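Local coordinates for protein alpha-L-arabinofuranosidase B (Aspergillus kawachii, PDB 6SXT) that hydrolyses terminal non-reducing alpha-L-arabinofuranosyl linkages in arabinoxylan, arabinan and related plant polysaccharides and oligosaccharides as a secreted, retaining glycosidase, at residues Tyr130-Gly141 and Ser269-Gly280; Asp173-Leu184 and Pro198-Leu208. All coordinates share one frame; numbering follows the deposited sequence.

How the contacts relate
Contacts 1 and 2 lie in the catalytic domain, on the same side of the chain's centre and with their own centres about 12 Å apart. Contact 2 is nested within the loop that contact 1 closes: the chain runs through 130-141, 173-184, 198-208 and finally 269-280. Each joins the middle pair of strands of a different four-stranded antiparallel sheet. The two meet where the E271 carboxylate atom OE2 probably hydrogen-bonds H178 ND1 and T174 OG1, and where G280 packs against M179. Both also touch the bound cyclitol, which contact 2 holds covalently, an example of an active site assembled from two sheets, by strand ends and the loops that follow them.

Contact 1 of 2, residues Tyr130-Gly141 and Ser269-Gly280; sequences YRNNEATGTATG and SKEGAIILGIGG. With LXE ([(1~{S},2~{S},3~{S},4~{S})-2-(hydroxymethyl)-3,4-bis(oxidanyl)cyclopentyl]azanium), chain G.
R131 and I275 face each other as a non-hydrogen-bonded pair between antiparallel strands 130-132 and 273-276, the central strands of a small sheet in the catalytic domain. With CG anti to the backbone N (chi1 -166°) and the chain extended to NE, the arginine runs alongside the isoleucine, whose CG2 sits over the centre of one guanidinium face, 3.4 Å from CZ. NH1 and NH2 both point, end-on and near the guanidinium plane, at G280 O: NH2 reaches it at 2.8 Å on a lone pair, while NH1 meets that oxygen at 3.1 Å from above the carbonyl plane. NE is bonded within its own segment to N133 OD1, and NH2 has a second partner in E168 O, so the group's rotation is well fixed.

Y130 and L276 flank this pair on the other face of the sheet, joined by two backbone bonds. Their CB atoms lie 4.2 Å apart; the Y130 ring, approached obliquely by L276 CD2, packs against V122 and M124 of strand 117-124, and its OH is hydrogen-bonded to I72 O and A105 N.

At the opposite end K270 supplies the grip. Bends at chi3 and chi4 fold the chain back, so that NZ as well as the residue's own backbone N binds G141 O, at 2.9 and 3.0 Å respectively; NZ also bonds E143 O. Between these ends T138 OG1 donates to G272 O over 2.7 Å, and I274 CD1 packs on T138 CG2.

The arginine thus works as a second-shell residue. It holds the carbonyl of substrate-binding G280, which leads into the proton donor D281, and probably polarises it, while G280 N makes a weak bond to O3' of the inhibitor and lies 2.9 Å from its O2'.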
# COMPACT_ATOMS: atom_id res chain seq x y z
N TYR A 130 -4.75 4.27 8.12
CA TYR A 130 -6.16 4.18 8.49
C TYR A 130 -6.28 3.76 9.96
O TYR A 130 -5.40 3.10 10.53
CB TYR A 130 -6.90 3.17 7.62
CG TYR A 130 -6.95 3.52 6.15
CD1 TYR A 130 -5.92 3.20 5.30
CD2 TYR A 130 -8.03 4.21 5.61
CE1 TYR A 130 -5.93 3.56 3.97
CE2 TYR A 130 -8.08 4.56 4.26
CZ TYR A 130 -7.01 4.24 3.44
OH TYR A 130 -7.01 4.60 2.12
N ARG A 131 -7.43 4.11 10.54
CA ARG A 131 -7.65 3.85 11.99
C ARG A 131 -9.10 3.87 12.34
O ARG A 131 -9.90 4.53 11.62
CB ARG A 131 -6.89 4.91 12.79
CG ARG A 131 -6.71 4.64 14.26
CD ARG A 131 -5.61 5.53 14.87
NE ARG A 131 -5.20 4.97 16.12
CZ ARG A 131 -3.97 4.83 16.53
NH1 ARG A 131 -2.97 5.36 15.83
NH2 ARG A 131 -3.71 4.19 17.64
N ASN A 132 -9.42 3.23 13.46
CA ASN A 132 -10.74 3.39 14.12
C ASN A 132 -10.44 3.38 15.61
O ASN A 132 -10.07 2.33 16.11
CB ASN A 132 -11.76 2.35 13.73
CG ASN A 132 -13.14 2.67 14.30
OD1 ASN A 132 -13.24 3.14 15.43
ND2 ASN A 132 -14.17 2.47 13.52
N ASN A 133 -10.53 4.55 16.26
CA ASN A 133 -10.30 4.67 17.71
C ASN A 133 -11.60 4.51 18.52
O ASN A 133 -11.51 4.64 19.76
CB ASN A 133 -9.60 5.98 18.02
CG ASN A 133 -8.15 5.96 17.63
OD1 ASN A 133 -7.51 4.91 17.65
ND2 ASN A 133 -7.59 7.12 17.30
N GLU A 134 -12.72 4.28 17.88
CA GLU A 134 -14.02 4.08 18.57
C GLU A 134 -14.60 2.70 18.27
O GLU A 134 -15.76 2.58 17.87
CB GLU A 134 -14.95 5.21 18.14
CG GLU A 134 -14.40 6.58 18.54
CD GLU A 134 -15.22 7.79 18.10
OE1 GLU A 134 -16.25 7.61 17.41
OE2 GLU A 134 -14.83 8.92 18.45
N ALA A 135 -13.75 1.69 18.27
CA ALA A 135 -14.10 0.34 17.84
C ALA A 135 -14.87 -0.37 18.93
O ALA A 135 -14.64 -0.07 20.12
CB ALA A 135 -12.85 -0.44 17.48
N THR A 136 -15.79 -1.21 18.54
CA THR A 136 -16.55 -1.98 19.53
C THR A 136 -16.43 -3.46 19.23
O THR A 136 -16.27 -3.90 18.08
CB THR A 136 -17.95 -1.39 19.64
OG1 THR A 136 -18.51 -1.58 18.36
CG2 THR A 136 -17.97 0.09 19.93
N GLY A 137 -16.42 -4.23 20.31
CA GLY A 137 -16.30 -5.68 20.21
C GLY A 137 -14.88 -6.20 20.19
O GLY A 137 -14.71 -7.41 20.30
N THR A 138 -13.90 -5.35 19.95
CA THR A 138 -12.48 -5.76 19.90
C THR A 138 -12.04 -6.10 21.31
O THR A 138 -12.56 -5.53 22.32
CB THR A 138 -11.61 -4.66 19.29
OG1 THR A 138 -12.05 -3.45 19.90
CG2 THR A 138 -11.73 -4.58 17.79
N ALA A 139 -11.06 -6.99 21.38
CA ALA A 139 -10.50 -7.40 22.69
C ALA A 139 -9.80 -6.23 23.37
O ALA A 139 -9.06 -5.42 22.75
CB ALA A 139 -9.59 -8.58 22.48
N THR A 140 -9.97 -6.17 24.70
CA THR A 140 -9.25 -5.19 25.53
C THR A 140 -8.59 -5.92 26.70
O THR A 140 -8.91 -7.10 26.94
CB THR A 140 -10.18 -4.05 26.01
OG1 THR A 140 -11.19 -4.65 26.80
CG2 THR A 140 -10.74 -3.26 24.83
N GLY A 141 -7.64 -5.24 27.34
CA GLY A 141 -6.94 -5.85 28.48
C GLY A 141 -6.26 -7.13 28.05
O GLY A 141 -5.51 -7.09 27.05
N SER A 269 -2.49 -5.12 28.07
CA SER A 269 -3.34 -3.93 28.33
C SER A 269 -3.96 -3.43 27.01
O SER A 269 -3.79 -2.26 26.68
CB SER A 269 -2.52 -2.87 28.97
OG SER A 269 -2.01 -3.37 30.19
N LYS A 270 -4.58 -4.32 26.25
CA LYS A 270 -5.05 -3.88 24.91
C LYS A 270 -6.17 -2.86 25.07
O LYS A 270 -6.98 -2.98 26.05
CB LYS A 270 -5.50 -5.08 24.11
CG LYS A 270 -4.34 -6.04 23.88
CD LYS A 270 -4.74 -7.15 22.98
CE LYS A 270 -5.89 -7.95 23.47
NZ LYS A 270 -5.45 -8.76 24.65
N GLU A 271 -6.26 -1.94 24.12
CA GLU A 271 -7.23 -0.83 24.22
C GLU A 271 -8.38 -0.99 23.21
O GLU A 271 -9.37 -0.26 23.35
CB GLU A 271 -6.48 0.48 24.07
CG GLU A 271 -5.40 0.65 25.14
CD GLU A 271 -4.85 2.05 25.26
OE1 GLU A 271 -5.33 2.96 24.55
OE2 GLU A 271 -3.83 2.22 26.00
N GLY A 272 -8.24 -1.86 22.19
CA GLY A 272 -9.34 -2.15 21.28
C GLY A 272 -9.44 -1.26 20.04
O GLY A 272 -10.31 -1.51 19.24
N ALA A 273 -8.56 -0.30 19.83
CA ALA A 273 -8.57 0.50 18.60
C ALA A 273 -8.04 -0.40 17.46
O ALA A 273 -7.34 -1.37 17.77
CB ALA A 273 -7.72 1.73 18.74
N ILE A 274 -8.29 0.01 16.23
CA ILE A 274 -7.76 -0.72 15.07
C ILE A 274 -6.91 0.22 14.24
O ILE A 274 -7.38 1.32 13.90
CB ILE A 274 -8.91 -1.30 14.24
CG1 ILE A 274 -9.90 -2.05 15.11
CG2 ILE A 274 -8.35 -2.18 13.12
CD1 ILE A 274 -11.12 -2.57 14.34
N ILE A 275 -5.73 -0.27 13.85
CA ILE A 275 -4.83 0.51 12.97
C ILE A 275 -4.54 -0.28 11.70
O ILE A 275 -4.58 -1.54 11.76
CB ILE A 275 -3.51 0.89 13.65
CG1 ILE A 275 -2.81 -0.33 14.23
CG2 ILE A 275 -3.74 2.01 14.66
CD1 ILE A 275 -1.47 -0.08 14.90
N LEU A 276 -4.25 0.40 10.63
CA LEU A 276 -3.77 -0.23 9.39
C LEU A 276 -2.70 0.66 8.77
O LEU A 276 -3.01 1.83 8.43
CB LEU A 276 -4.93 -0.45 8.42
CG LEU A 276 -4.47 -0.94 7.05
CD1 LEU A 276 -3.74 -2.25 7.11
CD2 LEU A 276 -5.66 -1.04 6.12
N GLY A 277 -1.48 0.15 8.67
CA GLY A 277 -0.41 0.79 7.89
C GLY A 277 0.55 1.62 8.72
O GLY A 277 1.49 2.13 8.15
N ILE A 278 0.27 1.76 10.01
CA ILE A 278 0.93 2.72 10.93
C ILE A 278 1.14 2.05 12.27
O ILE A 278 0.52 1.00 12.57
CB ILE A 278 0.05 3.97 11.09
CG1 ILE A 278 -1.38 3.59 11.49
CG2 ILE A 278 0.11 4.82 9.84
CD1 ILE A 278 -2.16 4.73 12.06
N GLY A 279 2.01 2.64 13.10
CA GLY A 279 2.10 2.20 14.50
C GLY A 279 1.05 2.82 15.38
O GLY A 279 0.26 3.71 14.91
N GLY A 280 0.92 2.31 16.59
CA GLY A 280 -0.16 2.76 17.48
C GLY A 280 0.02 4.22 17.90
O GLY A 280 -1.01 4.87 18.15
C1' LXE G . 4.97 2.34 19.89
C2' LXE G . 4.17 2.30 18.58
O2' LXE G . 2.81 2.41 18.82
C3' LXE G . 4.57 0.99 18.06
O3' LXE G . 4.07 0.85 16.67
C4' LXE G . 6.08 1.13 18.08
C5' LXE G . 6.80 -0.21 18.12
O5' LXE G . 6.38 -1.07 19.15
C6' LXE G . 6.35 2.00 19.37
N1' LXE G . 7.09 3.20 18.90

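Contact 2 of 2, residues Asp173-Leu184 and Pro198-Leu208; sequences DTGAGHMEAIYL and PWIMVDMENNL. With LXE ([(1~{S},2~{S},3~{S},4~{S})-2-(hydroxymethyl)-3,4-bis(oxidanyl)cyclopentyl]azanium), chain G.
L208, on the edge strand 208-209, sets its CD1 over the centre of the Y183 ring in the four-stranded antiparallel sheet whose middle strands are 180-184 and 199-203, within the concanavalin-like catalytic domain. The leucine is the bump, crossing the tyrosine at about a right angle with CD1 3.6 Å from the ring centroid and 6° off the normal, a CH-pi contact. M201, paired with Y183 across the strands, lies alongside and bends at chi3, bringing its CE to 3.6 Å from Y183 CE2. On the face carrying I182 and V202, L184 CD1 drops into a hollow formed by P198 CB, I200 CG1 and the carbonyl of W199; strands 227-235 and 238-245 back I200 and V202.

Beyond the strand ends the fit becomes a pocket wall. The type II turn from G175 to H178 is tied by G177 N to M204 O, a 2.8 Å bond, and its G175 carbonyl presses on E205 CG. M179 wedges between D203 and E205: its CE rests 3.3 Å from D203 OD2, while SD lies beside the inhibitor's O2'. Just before the turn, the D173 carboxylate stacks on the flat acyl group of E205 (now an ester), planes 17° apart, and D173 OD2 takes a 2.6 Å bond on its syn side from N206 ND2; OD2 lies near the amide plane, ND2 somewhat out of the carboxylate plane.

D203 clasps the cyclitol with both oxygens, OD1 to O5' and OD2 to O3', and N207 N donates to O5'. The nucleophile E205 bends at chi2 (60°) to place its end group against the ring: OE1 accepts from O2', N206 N meets the anti lone pair of OE2, and E205 OE2 is bonded covalently to the inhibitor's C1' at 1.4 Å.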
# COMPACT_ATOMS: atom_id res chain seq x y z
N ASP A 173 1.64 6.42 22.42
CA ASP A 173 2.32 5.30 23.12
C ASP A 173 1.94 5.33 24.59
O ASP A 173 2.50 6.18 25.31
CB ASP A 173 3.81 5.39 22.88
CG ASP A 173 4.62 4.25 23.47
OD1 ASP A 173 4.08 3.51 24.33
OD2 ASP A 173 5.82 4.18 23.11
N THR A 174 1.08 4.45 25.03
CA THR A 174 0.65 4.28 26.43
C THR A 174 1.36 3.12 27.09
O THR A 174 0.95 2.75 28.21
CB THR A 174 -0.87 4.20 26.49
OG1 THR A 174 -1.27 3.09 25.66
CG2 THR A 174 -1.50 5.48 26.00
N GLY A 175 2.35 2.53 26.43
CA GLY A 175 3.25 1.57 27.07
C GLY A 175 3.24 0.17 26.53
O GLY A 175 2.29 -0.23 25.80
N ALA A 176 4.20 -0.61 26.99
CA ALA A 176 4.29 -2.05 26.69
C ALA A 176 2.95 -2.71 26.95
O ALA A 176 2.32 -2.53 28.04
CB ALA A 176 5.39 -2.69 27.52
N GLY A 177 2.49 -3.56 26.02
CA GLY A 177 1.26 -4.32 26.19
C GLY A 177 -0.00 -3.61 25.74
O GLY A 177 -1.07 -4.23 25.87
N HIS A 178 0.11 -2.38 25.27
CA HIS A 178 -1.05 -1.56 24.84
C HIS A 178 -1.26 -1.68 23.32
O HIS A 178 -1.97 -0.86 22.73
CB HIS A 178 -0.89 -0.10 25.27
CG HIS A 178 -1.05 0.03 26.77
ND1 HIS A 178 -2.18 0.59 27.34
CD2 HIS A 178 -0.24 -0.35 27.80
CE1 HIS A 178 -2.07 0.56 28.68
NE2 HIS A 178 -0.88 0.05 28.99
N MET A 179 -0.68 -2.71 22.73
CA MET A 179 -0.89 -3.03 21.30
C MET A 179 -0.80 -4.53 21.14
O MET A 179 -0.09 -5.24 21.88
CB MET A 179 0.21 -2.41 20.43
CG MET A 179 -0.08 -0.98 20.09
SD MET A 179 1.24 -0.22 19.14
CE MET A 179 0.92 -1.09 17.60
N GLU A 180 -1.49 -5.04 20.13
CA GLU A 180 -1.23 -6.39 19.60
C GLU A 180 -1.64 -6.39 18.13
O GLU A 180 -2.88 -6.45 17.83
CB GLU A 180 -2.04 -7.39 20.37
CG GLU A 180 -1.74 -8.84 19.99
CD GLU A 180 -2.43 -9.82 20.91
OE1 GLU A 180 -3.66 -9.92 20.89
OE2 GLU A 180 -1.67 -10.48 21.70
N ALA A 181 -0.65 -6.25 17.27
CA ALA A 181 -0.91 -6.09 15.83
C ALA A 181 0.14 -6.84 15.02
O ALA A 181 1.30 -7.00 15.41
CB ALA A 181 -0.93 -4.63 15.50
N ILE A 182 -0.32 -7.35 13.88
CA ILE A 182 0.57 -7.84 12.80
C ILE A 182 1.49 -6.73 12.35
O ILE A 182 1.01 -5.63 12.05
CB ILE A 182 -0.26 -8.38 11.63
CG1 ILE A 182 -1.13 -9.55 12.05
CG2 ILE A 182 0.66 -8.72 10.47
CD1 ILE A 182 -2.24 -9.84 11.03
N TYR A 183 2.76 -7.05 12.20
CA TYR A 183 3.74 -6.19 11.54
C TYR A 183 4.35 -6.97 10.36
O TYR A 183 4.64 -8.16 10.50
CB TYR A 183 4.86 -5.81 12.52
CG TYR A 183 6.04 -5.18 11.83
CD1 TYR A 183 6.09 -3.81 11.60
CD2 TYR A 183 7.11 -5.93 11.37
CE1 TYR A 183 7.12 -3.22 10.89
CE2 TYR A 183 8.15 -5.35 10.66
CZ TYR A 183 8.17 -3.99 10.42
OH TYR A 183 9.17 -3.41 9.67
N LEU A 184 4.58 -6.30 9.25
CA LEU A 184 5.36 -6.87 8.12
C LEU A 184 6.35 -5.85 7.62
O LEU A 184 5.95 -4.77 7.21
CB LEU A 184 4.45 -7.34 6.98
CG LEU A 184 5.20 -7.96 5.81
CD1 LEU A 184 5.97 -9.20 6.17
CD2 LEU A 184 4.23 -8.25 4.68
N PRO A 198 11.63 -9.56 4.46
CA PRO A 198 10.93 -9.05 5.66
C PRO A 198 10.44 -10.17 6.55
O PRO A 198 10.51 -11.34 6.17
CB PRO A 198 9.76 -8.31 5.03
CG PRO A 198 9.42 -9.17 3.81
CD PRO A 198 10.76 -9.65 3.30
N TRP A 199 9.92 -9.83 7.73
CA TRP A 199 9.43 -10.78 8.73
C TRP A 199 8.02 -10.37 9.12
O TRP A 199 7.75 -9.16 9.24
CB TRP A 199 10.29 -10.82 9.99
CG TRP A 199 11.74 -11.10 9.66
CD1 TRP A 199 12.27 -12.31 9.38
CD2 TRP A 199 12.80 -10.14 9.57
NE1 TRP A 199 13.60 -12.16 9.07
CE2 TRP A 199 13.96 -10.85 9.21
CE3 TRP A 199 12.89 -8.76 9.73
CZ2 TRP A 199 15.18 -10.19 9.00
CZ3 TRP A 199 14.09 -8.11 9.55
CH2 TRP A 199 15.22 -8.84 9.15
N ILE A 200 7.21 -11.36 9.42
CA ILE A 200 5.96 -11.14 10.18
C ILE A 200 6.36 -11.11 11.64
O ILE A 200 6.97 -12.06 12.13
CB ILE A 200 4.92 -12.25 9.97
CG1 ILE A 200 4.54 -12.36 8.49
CG2 ILE A 200 3.74 -11.98 10.87
CD1 ILE A 200 3.84 -13.65 8.17
N MET A 201 6.01 -10.02 12.31
CA MET A 201 6.26 -9.94 13.76
C MET A 201 4.98 -9.44 14.42
O MET A 201 3.99 -9.13 13.72
CB MET A 201 7.42 -9.00 14.05
CG MET A 201 8.68 -9.52 13.41
SD MET A 201 10.22 -8.66 13.95
CE MET A 201 10.23 -7.34 12.78
N VAL A 202 5.00 -9.35 15.73
CA VAL A 202 3.83 -8.84 16.48
C VAL A 202 4.28 -7.58 17.20
O VAL A 202 5.22 -7.64 18.00
CB VAL A 202 3.21 -9.85 17.43
CG1 VAL A 202 2.08 -9.27 18.23
CG2 VAL A 202 2.74 -11.07 16.63
N ASP A 203 3.56 -6.51 16.93
CA ASP A 203 3.80 -5.21 17.61
C ASP A 203 3.00 -5.26 18.89
O ASP A 203 1.76 -5.27 18.87
CB ASP A 203 3.41 -4.05 16.69
CG ASP A 203 3.87 -2.69 17.17
OD1 ASP A 203 4.33 -2.65 18.36
OD2 ASP A 203 3.84 -1.75 16.30
N MET A 204 3.73 -5.23 20.03
CA MET A 204 3.09 -5.22 21.37
C MET A 204 3.38 -3.88 22.06
O MET A 204 3.05 -3.80 23.25
CB MET A 204 3.60 -6.39 22.21
CG MET A 204 3.21 -7.73 21.63
SD MET A 204 3.48 -9.09 22.82
CE MET A 204 3.47 -10.49 21.70
N GLU A 205 3.88 -2.91 21.31
CA GLU A 205 4.29 -1.55 21.74
C GLU A 205 5.66 -1.62 22.45
O GLU A 205 5.85 -2.46 23.36
CB GLU A 205 3.22 -0.88 22.60
CG GLU A 205 3.50 0.58 22.92
CD GLU A 205 3.64 1.52 21.74
OE1 GLU A 205 2.81 2.39 21.51
OE2 GLU A 205 4.72 1.38 20.87
N ASN A 206 6.52 -0.74 21.99
CA ASN A 206 7.96 -0.63 22.38
C ASN A 206 8.64 -1.96 22.10
O ASN A 206 9.67 -2.28 22.71
CB ASN A 206 8.10 -0.21 23.84
CG ASN A 206 7.32 1.06 24.16
OD1 ASN A 206 6.74 1.15 25.23
ND2 ASN A 206 7.29 2.02 23.26
N ASN A 207 8.16 -2.68 21.09
CA ASN A 207 8.77 -3.96 20.67
C ASN A 207 7.94 -4.48 19.49
O ASN A 207 6.76 -4.62 19.66
CB ASN A 207 8.84 -5.01 21.77
CG ASN A 207 10.22 -5.15 22.41
OD1 ASN A 207 11.25 -5.20 21.73
ND2 ASN A 207 10.23 -5.08 23.74
N LEU A 208 8.66 -4.88 18.44
CA LEU A 208 8.16 -5.85 17.44
C LEU A 208 8.82 -7.15 17.83
O LEU A 208 10.07 -7.19 17.97
CB LEU A 208 8.59 -5.40 16.06
CG LEU A 208 8.18 -4.00 15.61
CD1 LEU A 208 8.70 -3.73 14.21
CD2 LEU A 208 6.70 -3.81 15.66
C1' LXE G . 4.97 2.34 19.89
C2' LXE G . 4.17 2.30 18.58
O2' LXE G . 2.81 2.41 18.82
C3' LXE G . 4.57 0.99 18.06
O3' LXE G . 4.07 0.85 16.67
C4' LXE G . 6.08 1.13 18.08
C5' LXE G . 6.80 -0.21 18.12
O5' LXE G . 6.38 -1.07 19.15
C6' LXE G . 6.35 2.00 19.37
N1' LXE G . 7.09 3.20 18.90